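Local atomic coordinates of 2-hydroxychromene-2-carboxylate isomerase (Pseudomonas putida, PDB entry 2IMD), a protein that catalyses the reversible, glutathione-dependent isomerisation of 2-hydroxychromene-2-carboxylate to trans-o-hydroxybenzylidenepyruvate in bacterial naphthalene breakdown. Residues 6-11 against 88-93; 12-17 against 167-172; 35-40 against 163-168. All coordinates share one frame; numbering follows the deposited sequence.

Contact 1. Residues 6-11 against 88-93. With GSH (glutathione), chain D.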
loop_
_atom_site.group_PDB
_atom_site.type_symbol
_atom_site.label_atom_id
_atom_site.label_comp_id
_atom_site.label_asym_id
_atom_site.label_seq_id
_atom_site.Cartn_x
_atom_site.Cartn_y
_atom_site.Cartn_z
ATOM N N TYR A 6 0.900 4.669 15.617
ATOM C CA TYR A 6 -0.568 4.491 15.763
ATOM C C TYR A 6 -0.979 3.133 15.218
ATOM O O TYR A 6 -0.740 2.837 14.037
ATOM C CB TYR A 6 -1.363 5.577 15.019
ATOM C CG TYR A 6 -1.095 6.921 15.630
ATOM C CD1 TYR A 6 0.091 7.634 15.303
ATOM C CD2 TYR A 6 -1.946 7.440 16.551
ATOM C CE1 TYR A 6 0.386 8.859 15.894
ATOM C CE2 TYR A 6 -1.654 8.687 17.168
ATOM C CZ TYR A 6 -0.491 9.358 16.817
ATOM O OH TYR A 6 -0.229 10.586 17.446
ATOM N N PHE A 7 -1.642 2.289 16.016
ATOM C CA PHE A 7 -1.980 0.970 15.557
ATOM C C PHE A 7 -3.330 0.551 16.174
ATOM O O PHE A 7 -3.782 1.183 17.118
ATOM C CB PHE A 7 -0.938 -0.033 16.000
ATOM C CG PHE A 7 -0.853 -0.126 17.510
ATOM C CD1 PHE A 7 -0.063 0.777 18.241
ATOM C CD2 PHE A 7 -1.600 -1.093 18.179
ATOM C CE1 PHE A 7 0.003 0.717 19.641
ATOM C CE2 PHE A 7 -1.586 -1.155 19.599
ATOM C CZ PHE A 7 -0.740 -0.249 20.329
ATOM N N ASP A 8 -3.921 -0.527 15.620
ATOM C CA ASP A 8 -5.123 -1.186 16.145
ATOM C C ASP A 8 -4.778 -2.673 16.095
ATOM O O ASP A 8 -4.254 -3.123 15.079
ATOM C CB ASP A 8 -6.311 -0.854 15.221
ATOM C CG ASP A 8 -7.660 -1.424 15.742
ATOM O OD1 ASP A 8 -7.647 -2.537 16.347
ATOM O OD2 ASP A 8 -8.715 -0.802 15.448
ATOM N N PHE A 9 -4.985 -3.426 17.172
ATOM C CA PHE A 9 -4.585 -4.832 17.177
ATOM C C PHE A 9 -5.290 -5.690 16.129
ATOM O O PHE A 9 -4.861 -6.832 15.916
ATOM C CB PHE A 9 -4.826 -5.391 18.566
ATOM C CG PHE A 9 -3.796 -4.939 19.581
ATOM C CD1 PHE A 9 -2.449 -5.244 19.412
ATOM C CD2 PHE A 9 -4.193 -4.280 20.751
ATOM C CE1 PHE A 9 -1.478 -4.829 20.394
ATOM C CE2 PHE A 9 -3.235 -3.860 21.740
ATOM C CZ PHE A 9 -1.894 -4.148 21.576
ATOM N N LEU A 10 -6.384 -5.188 15.528
ATOM C CA LEU A 10 -7.034 -5.950 14.438
ATOM C C LEU A 10 -6.232 -5.949 13.148
ATOM O O LEU A 10 -6.598 -6.678 12.199
ATOM C CB LEU A 10 -8.466 -5.460 14.157
ATOM C CG LEU A 10 -8.750 -4.076 13.647
ATOM C CD1 LEU A 10 -8.141 -3.884 12.301
ATOM C CD2 LEU A 10 -10.290 -3.963 13.469
ATOM N N SER A 11 -5.155 -5.156 13.104
ATOM C CA SER A 11 -4.499 -4.873 11.791
ATOM C C SER A 11 -3.224 -5.758 11.635
ATOM O O SER A 11 -2.214 -5.543 12.352
ATOM C CB SER A 11 -4.085 -3.392 11.790
ATOM O OG SER A 11 -3.205 -3.150 10.668
ATOM N N ARG A 88 -11.274 -4.672 23.212
ATOM C CA ARG A 88 -10.840 -4.883 24.610
ATOM C C ARG A 88 -9.324 -4.731 24.704
ATOM O O ARG A 88 -8.787 -4.098 25.643
ATOM C CB ARG A 88 -11.279 -6.276 25.064
ATOM C CG ARG A 88 -10.752 -6.622 26.402
ATOM C CD ARG A 88 -11.244 -7.997 26.966
ATOM N NE ARG A 88 -12.707 -8.124 26.993
ATOM C CZ ARG A 88 -13.372 -9.163 26.475
ATOM N NH1 ARG A 88 -12.719 -10.188 25.930
ATOM N NH2 ARG A 88 -14.712 -9.192 26.511
HETATM N N MSE A 89 -8.603 -5.400 23.791
HETATM C CA MSE A 89 -7.143 -5.388 23.903
HETATM C C MSE A 89 -6.624 -3.993 23.577
HETATM O O MSE A 89 -5.552 -3.600 24.097
HETATM C CB MSE A 89 -6.420 -6.515 23.180
HETATM C CG MSE A 89 -6.940 -7.897 23.622
HETATM SE SE MSE A 89 -6.917 -8.266 25.558
HETATM C CE MSE A 89 -4.954 -8.260 25.880
ATOM N N ASN A 90 -7.303 -3.312 22.643
ATOM C CA ASN A 90 -6.897 -1.901 22.374
ATOM C C ASN A 90 -6.990 -1.052 23.646
ATOM O O ASN A 90 -6.056 -0.330 24.001
ATOM C CB ASN A 90 -7.792 -1.201 21.324
ATOM C CG ASN A 90 -7.510 -1.659 19.889
ATOM O OD1 ASN A 90 -8.286 -1.354 18.979
ATOM N ND2 ASN A 90 -6.446 -2.376 19.701
ATOM N N ILE A 91 -8.147 -1.143 24.305
ATOM C CA ILE A 91 -8.341 -0.419 25.575
ATOM C C ILE A 91 -7.291 -0.835 26.622
ATOM O O ILE A 91 -6.750 0.012 27.362
ATOM C CB ILE A 91 -9.744 -0.701 26.102
ATOM C CG1 ILE A 91 -10.763 -0.003 25.194
ATOM C CG2 ILE A 91 -9.848 -0.331 27.629
ATOM C CD1 ILE A 91 -12.251 -0.333 25.510
ATOM N N GLY A 92 -6.998 -2.143 26.691
ATOM C CA GLY A 92 -6.038 -2.679 27.675
ATOM C C GLY A 92 -4.673 -2.016 27.588
ATOM O O GLY A 92 -3.927 -1.919 28.568
ATOM N N PHE A 93 -4.311 -1.514 26.391
ATOM C CA PHE A 93 -3.005 -0.881 26.245
ATOM C C PHE A 93 -2.850 0.264 27.282
ATOM O O PHE A 93 -1.733 0.541 27.738
ATOM C CB PHE A 93 -2.903 -0.301 24.808
ATOM C CG PHE A 93 -1.751 0.672 24.663
ATOM C CD1 PHE A 93 -0.417 0.201 24.581
ATOM C CD2 PHE A 93 -1.984 2.066 24.728
ATOM C CE1 PHE A 93 0.697 1.127 24.518
ATOM C CE2 PHE A 93 -0.879 2.951 24.671
ATOM C CZ PHE A 93 0.429 2.491 24.602
HETATM N N1 GSH D . 0.330 -1.113 1.994
HETATM C CA1 GSH D . 0.156 -1.187 3.433
HETATM C C1 GSH D . 1.167 -1.779 4.296
HETATM O O11 GSH D . 1.142 -1.673 5.581
HETATM O O12 GSH D . 1.879 -2.559 3.664
HETATM C CB1 GSH D . -1.326 -1.272 3.819
HETATM C CG1 GSH D . -1.793 -0.970 5.235
HETATM C CD1 GSH D . -3.285 -1.164 5.395
HETATM O OE1 GSH D . -3.992 -1.687 4.425
HETATM N N2 GSH D . -3.877 -0.791 6.548
HETATM C CA2 GSH D . -5.296 -0.876 6.812
HETATM C C2 GSH D . -5.884 0.502 6.750
HETATM O O2 GSH D . -5.267 1.541 7.428
HETATM C CB2 GSH D . -5.539 -1.588 8.153
HETATM S SG2 GSH D . -4.755 -3.247 8.210
HETATM N N3 GSH D . -6.990 0.697 6.029
HETATM C CA3 GSH D . -7.405 2.071 5.918
HETATM C C3 GSH D . -7.364 2.494 4.459
HETATM O O31 GSH D . -7.595 3.715 4.223
HETATM O O32 GSH D . -7.151 1.672 3.518
#
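F9 and N90 bring the two backbones nearest to each other, 6.4 Å between their CA atoms, at the point where the chain leaves strand 2-7 in a type I turn and meets helix 87-92. The side chains then interlock through three aromatic rings. F7 presents its edge to the face of F93, a T-shaped pair with planes at 89° and centroids 6.0 Å apart. Its closest approach is from F7 CZ to F93 CD1, at 4.3 Å. F7 also lies against F9, its CE2 standing 3.6 Å above the F9 ring plane and displaced toward the rim. The F9 ring in turn offers its own edge to the helix: CE2 is 3.3 Å from M89 O and near the ring plane, while CD2 packs on CB of M89, a selenomethionine, at 4.0 Å. M89 O also accepts a hydrogen bond from Y105 OH, and the ring of F110 meets F9 edge-to-face, so helix 99-115 completes this buried cluster. Residues 8-11 form the turn between the first strand and the first helix, where the reactive group of a thioredoxin fold sits. Here S11, the probable nucleophile and the N-cap of helix 12-28, has OG 2.9 Å from glutathione SG2. D8 shapes the turn that delivers it. Its CG stands anti to the backbone N (chi1 -176°), beside the carbonyl carbon and so on the side of the following residues, where D8 OD1 accepts from L10 N at 3.0 Å, making an Asx turn. That bond is nearly straight, 176° at the hydrogen, although it arrives from above the carboxylate plane. S86 OG shares the same oxygen, and the side chain of N90 crosses that of D8 at about a right angle.

Contact 2. Residues 12-17 against 167-172. With GSH (glutathione), chain D.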
loop_
_atom_site.group_PDB
_atom_site.type_symbol
_atom_site.label_atom_id
_atom_site.label_comp_id
_atom_site.label_asym_id
_atom_site.label_seq_id
_atom_site.Cartn_x
_atom_site.Cartn_y
_atom_site.Cartn_z
ATOM N N PRO A 12 -3.190 -6.630 10.621
ATOM C CA PRO A 12 -2.003 -7.469 10.447
ATOM C C PRO A 12 -0.856 -6.637 9.902
ATOM O O PRO A 12 0.350 -6.943 10.150
ATOM C CB PRO A 12 -2.439 -8.547 9.441
ATOM C CG PRO A 12 -3.596 -7.813 8.610
ATOM C CD PRO A 12 -4.291 -6.967 9.692
ATOM N N PHE A 13 -1.177 -5.555 9.186
ATOM C CA PHE A 13 -0.038 -4.740 8.706
ATOM C C PHE A 13 0.609 -3.982 9.892
ATOM O O PHE A 13 1.814 -3.659 9.867
ATOM C CB PHE A 13 -0.479 -3.758 7.630
ATOM C CG PHE A 13 -0.773 -4.459 6.330
ATOM C CD1 PHE A 13 0.300 -4.874 5.509
ATOM C CD2 PHE A 13 -2.065 -4.705 5.932
ATOM C CE1 PHE A 13 0.068 -5.569 4.313
ATOM C CE2 PHE A 13 -2.312 -5.352 4.710
ATOM C CZ PHE A 13 -1.249 -5.768 3.894
ATOM N N SER A 14 -0.195 -3.668 10.912
ATOM C CA SER A 14 0.336 -3.147 12.183
ATOM C C SER A 14 1.183 -4.151 12.963
ATOM O O SER A 14 2.138 -3.766 13.635
ATOM C CB SER A 14 -0.832 -2.596 13.057
ATOM O OG SER A 14 -1.493 -1.504 12.422
ATOM N N TYR A 15 0.815 -5.435 12.891
ATOM C CA TYR A 15 1.597 -6.453 13.516
ATOM C C TYR A 15 3.000 -6.413 12.893
ATOM O O TYR A 15 4.033 -6.464 13.594
ATOM C CB TYR A 15 0.950 -7.809 13.221
ATOM C CG TYR A 15 1.864 -9.020 13.460
ATOM C CD1 TYR A 15 2.335 -9.329 14.719
ATOM C CD2 TYR A 15 2.147 -9.897 12.416
ATOM C CE1 TYR A 15 3.079 -10.481 14.959
ATOM C CE2 TYR A 15 2.930 -11.061 12.619
ATOM C CZ TYR A 15 3.400 -11.336 13.904
ATOM O OH TYR A 15 4.153 -12.489 14.183
ATOM N N LEU A 16 3.005 -6.389 11.543
ATOM C CA LEU A 16 4.294 -6.356 10.872
ATOM C C LEU A 16 5.088 -5.080 11.241
ATOM O O LEU A 16 6.305 -5.156 11.511
ATOM C CB LEU A 16 4.156 -6.344 9.357
ATOM C CG LEU A 16 3.586 -7.665 8.816
ATOM C CD1 LEU A 16 3.200 -7.421 7.333
ATOM C CD2 LEU A 16 4.572 -8.838 8.962
ATOM N N ALA A 17 4.441 -3.919 11.196
ATOM C CA ALA A 17 5.144 -2.652 11.521
ATOM C C ALA A 17 5.664 -2.671 12.938
ATOM O O ALA A 17 6.814 -2.213 13.197
ATOM C CB ALA A 17 4.241 -1.423 11.272
ATOM N N GLY A 167 -5.615 5.721 8.906
ATOM C CA GLY A 167 -5.439 4.266 8.927
ATOM C C GLY A 167 -4.320 3.820 9.816
ATOM O O GLY A 167 -3.718 4.631 10.519
ATOM N N VAL A 168 -4.069 2.501 9.781
ATOM C CA VAL A 168 -2.973 1.974 10.556
ATOM C C VAL A 168 -2.244 0.931 9.737
ATOM O O VAL A 168 -2.860 0.322 8.819
ATOM C CB VAL A 168 -3.484 1.328 11.878
ATOM C CG1 VAL A 168 -4.047 2.449 12.809
ATOM C CG2 VAL A 168 -4.536 0.205 11.617
ATOM N N PRO A 169 -0.929 0.724 10.038
ATOM C CA PRO A 169 -0.087 1.438 11.051
ATOM C C PRO A 169 0.312 2.780 10.488
ATOM O O PRO A 169 0.533 2.899 9.255
ATOM C CB PRO A 169 1.144 0.528 11.180
ATOM C CG PRO A 169 1.305 -0.127 9.772
ATOM C CD PRO A 169 -0.172 -0.269 9.257
ATOM N N THR A 170 0.368 3.783 11.362
ATOM C CA THR A 170 0.815 5.140 10.962
ATOM C C THR A 170 1.948 5.551 11.903
ATOM O O THR A 170 1.890 5.262 13.121
ATOM C CB THR A 170 -0.321 6.141 10.950
ATOM O OG1 THR A 170 -1.300 5.692 9.970
ATOM C CG2 THR A 170 0.180 7.506 10.485
HETATM N N MSE A 171 2.970 6.203 11.332
HETATM C CA MSE A 171 4.157 6.574 12.105
HETATM C C MSE A 171 4.468 8.027 11.795
HETATM O O MSE A 171 4.328 8.450 10.648
HETATM C CB MSE A 171 5.367 5.722 11.714
HETATM C CG MSE A 171 5.406 4.360 12.259
HETATM SE SE MSE A 171 4.283 3.086 11.250
HETATM C CE MSE A 171 4.732 3.446 9.410
ATOM N N PHE A 172 4.767 8.818 12.838
ATOM C CA PHE A 172 5.225 10.216 12.605
ATOM C C PHE A 172 6.654 10.389 13.155
ATOM O O PHE A 172 7.011 9.819 14.211
ATOM C CB PHE A 172 4.388 11.235 13.372
ATOM C CG PHE A 172 2.949 11.427 12.883
ATOM C CD1 PHE A 172 1.952 10.497 13.209
ATOM C CD2 PHE A 172 2.577 12.581 12.164
ATOM C CE1 PHE A 172 0.639 10.699 12.863
ATOM C CE2 PHE A 172 1.243 12.806 11.795
ATOM C CZ PHE A 172 0.255 11.842 12.127
HETATM N N1 GSH D . 0.330 -1.113 1.994
HETATM C CA1 GSH D . 0.156 -1.187 3.433
HETATM C C1 GSH D . 1.167 -1.779 4.296
HETATM O O11 GSH D . 1.142 -1.673 5.581
HETATM O O12 GSH D . 1.879 -2.559 3.664
HETATM C CB1 GSH D . -1.326 -1.272 3.819
HETATM C CG1 GSH D . -1.793 -0.970 5.235
HETATM C CD1 GSH D . -3.285 -1.164 5.395
HETATM O OE1 GSH D . -3.992 -1.687 4.425
HETATM N N2 GSH D . -3.877 -0.791 6.548
HETATM C CA2 GSH D . -5.296 -0.876 6.812
HETATM C C2 GSH D . -5.884 0.502 6.750
HETATM O O2 GSH D . -5.267 1.541 7.428
HETATM C CB2 GSH D . -5.539 -1.588 8.153
HETATM S SG2 GSH D . -4.755 -3.247 8.210
HETATM N N3 GSH D . -6.990 0.697 6.029
HETATM C CA3 GSH D . -7.405 2.071 5.918
HETATM C C3 GSH D . -7.364 2.494 4.459
HETATM O O31 GSH D . -7.595 3.715 4.223
HETATM O O32 GSH D . -7.151 1.672 3.518
#
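P169 wedges its ring against the first two turns of helix 12-28, facing S14, A17 and the backbone of F13. Taken from CB outward, the ring meets the helix atom by atom. P169 CB lies 3.7 Å from A17 CB and also touches S14 OG. P169 CG comes closer, 3.5 Å from A17 CB, and rests on F13 O as well. P169 CD closes the ring beside F13 CB at 3.9 Å, again with S14 OG at its flank. S14 OG, anti to its carbonyl carbon (chi1 -62°) and so beside its own backbone N, lies alongside the proline ring, 3.3 Å from P169 N, but a proline nitrogen has no hydrogen to share; the polar bond of S14 OG is with S11 OG. Across the helix start, the F13 ring receives glutathione CB1 over the centre of one face, 4.0 Å above its plane. The hydrogen bonds from 167-172 to the tripeptide are backbone ones: V168 N donates to glutathione O2 at 2.8 Å, and glutathione N2 donates to V168 O at 2.7 Å. Two bonds to a single residue match the pairing of antiparallel strands and fix the cysteinyl part of the cofactor alongside the loop. The peptide bond before P169 is cis, and this loop is the cis-proline element of the thioredoxin fold, which in glutathione transferases receives the cysteinyl backbone of glutathione.

Contact 3. Residues 35-40 against 163-168. With GSH (glutathione), chain D.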
loop_
_atom_site.group_PDB
_atom_site.type_symbol
_atom_site.label_atom_id
_atom_site.label_comp_id
_atom_site.label_asym_id
_atom_site.label_seq_id
_atom_site.Cartn_x
_atom_site.Cartn_y
_atom_site.Cartn_z
ATOM N N ASN A 35 0.349 4.333 20.467
ATOM C CA ASN A 35 -1.011 4.841 20.492
ATOM C C ASN A 35 -1.972 3.781 19.951
ATOM O O ASN A 35 -1.967 3.556 18.737
ATOM C CB ASN A 35 -1.115 6.126 19.632
ATOM C CG ASN A 35 -0.228 7.223 20.151
ATOM O OD1 ASN A 35 -0.565 7.906 21.140
ATOM N ND2 ASN A 35 0.934 7.388 19.532
ATOM N N ALA A 36 -2.741 3.075 20.818
ATOM C CA ALA A 36 -3.751 2.133 20.345
ATOM C C ALA A 36 -5.001 2.959 20.018
ATOM O O ALA A 36 -5.519 3.717 20.868
ATOM C CB ALA A 36 -4.061 1.118 21.436
ATOM N N ILE A 37 -5.520 2.831 18.798
ATOM C CA ILE A 37 -6.700 3.609 18.386
ATOM C C ILE A 37 -7.698 2.749 17.625
ATOM O O ILE A 37 -7.378 1.637 17.178
ATOM C CB ILE A 37 -6.306 4.824 17.455
ATOM C CG1 ILE A 37 -5.616 4.287 16.179
ATOM C CG2 ILE A 37 -5.359 5.819 18.194
ATOM C CD1 ILE A 37 -5.321 5.461 15.098
ATOM N N ASP A 38 -8.903 3.282 17.481
ATOM C CA ASP A 38 -9.999 2.568 16.822
ATOM C C ASP A 38 -10.005 2.847 15.311
ATOM O O ASP A 38 -10.467 3.922 14.854
ATOM C CB ASP A 38 -11.338 2.987 17.436
ATOM C CG ASP A 38 -12.504 2.121 16.991
ATOM O OD1 ASP A 38 -12.441 1.448 15.954
ATOM O OD2 ASP A 38 -13.583 2.245 17.634
ATOM N N LEU A 39 -9.486 1.881 14.542
ATOM C CA LEU A 39 -9.461 2.079 13.095
ATOM C C LEU A 39 -10.876 2.361 12.538
ATOM O O LEU A 39 -11.062 3.183 11.652
ATOM C CB LEU A 39 -8.933 0.784 12.475
ATOM C CG LEU A 39 -8.455 0.819 11.023
ATOM C CD1 LEU A 39 -8.508 -0.515 10.263
ATOM C CD2 LEU A 39 -8.276 2.090 10.200
ATOM N N ALA A 40 -11.911 1.687 13.086
ATOM C CA ALA A 40 -13.261 1.897 12.566
ATOM C C ALA A 40 -13.690 3.323 12.724
ATOM O O ALA A 40 -14.268 3.886 11.807
ATOM C CB ALA A 40 -14.297 0.938 13.234
ATOM N N ARG A 163 -4.809 14.631 14.044
ATOM C CA ARG A 163 -3.462 14.607 13.428
ATOM C C ARG A 163 -3.514 14.129 11.977
ATOM O O ARG A 163 -2.458 13.954 11.349
ATOM C CB ARG A 163 -2.531 13.739 14.263
ATOM C CG ARG A 163 -1.209 14.391 14.507
ATOM C CD ARG A 163 -0.346 13.644 15.477
ATOM N NE ARG A 163 1.016 14.054 15.199
ATOM C CZ ARG A 163 2.087 13.475 15.684
ATOM N NH1 ARG A 163 1.945 12.425 16.480
ATOM N NH2 ARG A 163 3.307 13.930 15.363
ATOM N N LYS A 164 -4.717 13.908 11.463
ATOM C CA LYS A 164 -4.926 13.502 10.065
ATOM C C LYS A 164 -4.577 12.025 9.822
ATOM O O LYS A 164 -4.257 11.591 8.679
ATOM C CB LYS A 164 -4.150 14.412 9.115
ATOM C CG LYS A 164 -4.564 15.901 9.277
ATOM C CD LYS A 164 -5.263 16.449 8.023
ATOM C CE LYS A 164 -4.251 16.542 6.857
ATOM N NZ LYS A 164 -4.868 16.882 5.542
ATOM N N VAL A 165 -4.620 11.266 10.902
ATOM C CA VAL A 165 -4.455 9.795 10.759
ATOM C C VAL A 165 -5.726 9.219 10.179
ATOM O O VAL A 165 -6.801 9.472 10.708
ATOM C CB VAL A 165 -4.105 9.153 12.113
ATOM C CG1 VAL A 165 -4.126 7.636 12.030
ATOM C CG2 VAL A 165 -2.757 9.657 12.592
ATOM N N PHE A 166 -5.601 8.424 9.102
ATOM C CA PHE A 166 -6.773 7.805 8.486
ATOM C C PHE A 166 -6.740 6.257 8.492
ATOM O O PHE A 166 -7.705 5.581 8.132
ATOM C CB PHE A 166 -6.899 8.247 7.029
ATOM C CG PHE A 166 -5.715 7.843 6.203
ATOM C CD1 PHE A 166 -5.591 6.554 5.664
ATOM C CD2 PHE A 166 -4.700 8.779 5.972
ATOM C CE1 PHE A 166 -4.449 6.212 4.891
ATOM C CE2 PHE A 166 -3.586 8.427 5.248
ATOM C CZ PHE A 166 -3.439 7.166 4.757
ATOM N N GLY A 167 -5.615 5.721 8.906
ATOM C CA GLY A 167 -5.439 4.266 8.927
ATOM C C GLY A 167 -4.320 3.820 9.816
ATOM O O GLY A 167 -3.718 4.631 10.519
ATOM N N VAL A 168 -4.069 2.501 9.781
ATOM C CA VAL A 168 -2.973 1.974 10.556
ATOM C C VAL A 168 -2.244 0.931 9.737
ATOM O O VAL A 168 -2.860 0.322 8.819
ATOM C CB VAL A 168 -3.484 1.328 11.878
ATOM C CG1 VAL A 168 -4.047 2.449 12.809
ATOM C CG2 VAL A 168 -4.536 0.205 11.617
HETATM N N1 GSH D . 0.330 -1.113 1.994
HETATM C CA1 GSH D . 0.156 -1.187 3.433
HETATM C C1 GSH D . 1.167 -1.779 4.296
HETATM O O11 GSH D . 1.142 -1.673 5.581
HETATM O O12 GSH D . 1.879 -2.559 3.664
HETATM C CB1 GSH D . -1.326 -1.272 3.819
HETATM C CG1 GSH D . -1.793 -0.970 5.235
HETATM C CD1 GSH D . -3.285 -1.164 5.395
HETATM O OE1 GSH D . -3.992 -1.687 4.425
HETATM N N2 GSH D . -3.877 -0.791 6.548
HETATM C CA2 GSH D . -5.296 -0.876 6.812
HETATM C C2 GSH D . -5.884 0.502 6.750
HETATM O O2 GSH D . -5.267 1.541 7.428
HETATM C CB2 GSH D . -5.539 -1.588 8.153
HETATM S SG2 GSH D . -4.755 -3.247 8.210
HETATM N N3 GSH D . -6.990 0.697 6.029
HETATM C CA3 GSH D . -7.405 2.071 5.918
HETATM C C3 GSH D . -7.364 2.494 4.459
HETATM O O31 GSH D . -7.595 3.715 4.223
HETATM O O32 GSH D . -7.151 1.672 3.518
#
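I37 and L39 face V165, G167 and V168 mainly through apolar contacts, with no hydrogen bond passing between the segments. I37 sets CG1 between its backbone N and carbonyl carbon (chi1 60°), which, with the chain extended beyond it, brings CD1 to both valines: it meets V165 CG1 at 3.9 Å and V168 CG1 at 4.0 Å. L39 spreads its branches differently. Its CG sits 4.0 Å from V168 CG2, CD2 reaches over to G167 CA at 3.8 Å, and CD1 turns to the ligand, 3.8 Å from glutathione CB2. L39 thus forms wall and lining at once, one methyl on the loop and the other on the cofactor. With an alanine here, V168 CG2 and G167 CA would probably lose their apolar cover, and a gap would be likely to open beside the cysteinyl CB2. The fold explains the meeting: strand 31-36, an outer strand of the thioredoxin sheet within this chain, ends beside the loop that runs from helix 147-162 to the cis-proline. Polar bonds within each segment cap the neighbouring helices. D38 N-caps helix 39-46 through a weak bond from A40 N to D38 OD1, and K164 closes helix 147-162 with a Schellman motif. R163 makes a salt bridge with D4. G167 lies with CA 3.1 Å from glutathione O2, where any side chain would collide with that oxygen. F166 turns its ring edge to the glycyl carboxylate, CD1 being 3.8 Å from glutathione O31. Its ring also meets W179 edge-to-face and touches Y62 of the second subunit, while K164 forms a salt bridge with D61 of that same subunit.

How the contacts relate
The three contacts border one glutathione site, their centres 9 to 11 Å apart. Contacts 2 and 3 share G167 and V168, so a single loop is backed by helix 12-28 in one and by I37 and L39 in the other. Contact 1 joins both through the central strand: Y6 N lies 2.8 Å from T170 O of contact 2, and F7 O lies 2.9 Å from I37 N of contact 3, both probable hydrogen bonds. D8 OD2, 2.9 Å from L39 N in another probable hydrogen bond, links the turn carrying S11 to the pocket wall. S11 CB packs 3.6 Å from V168 CG2, bringing the probable nucleophile beside the loop that grips the cofactor.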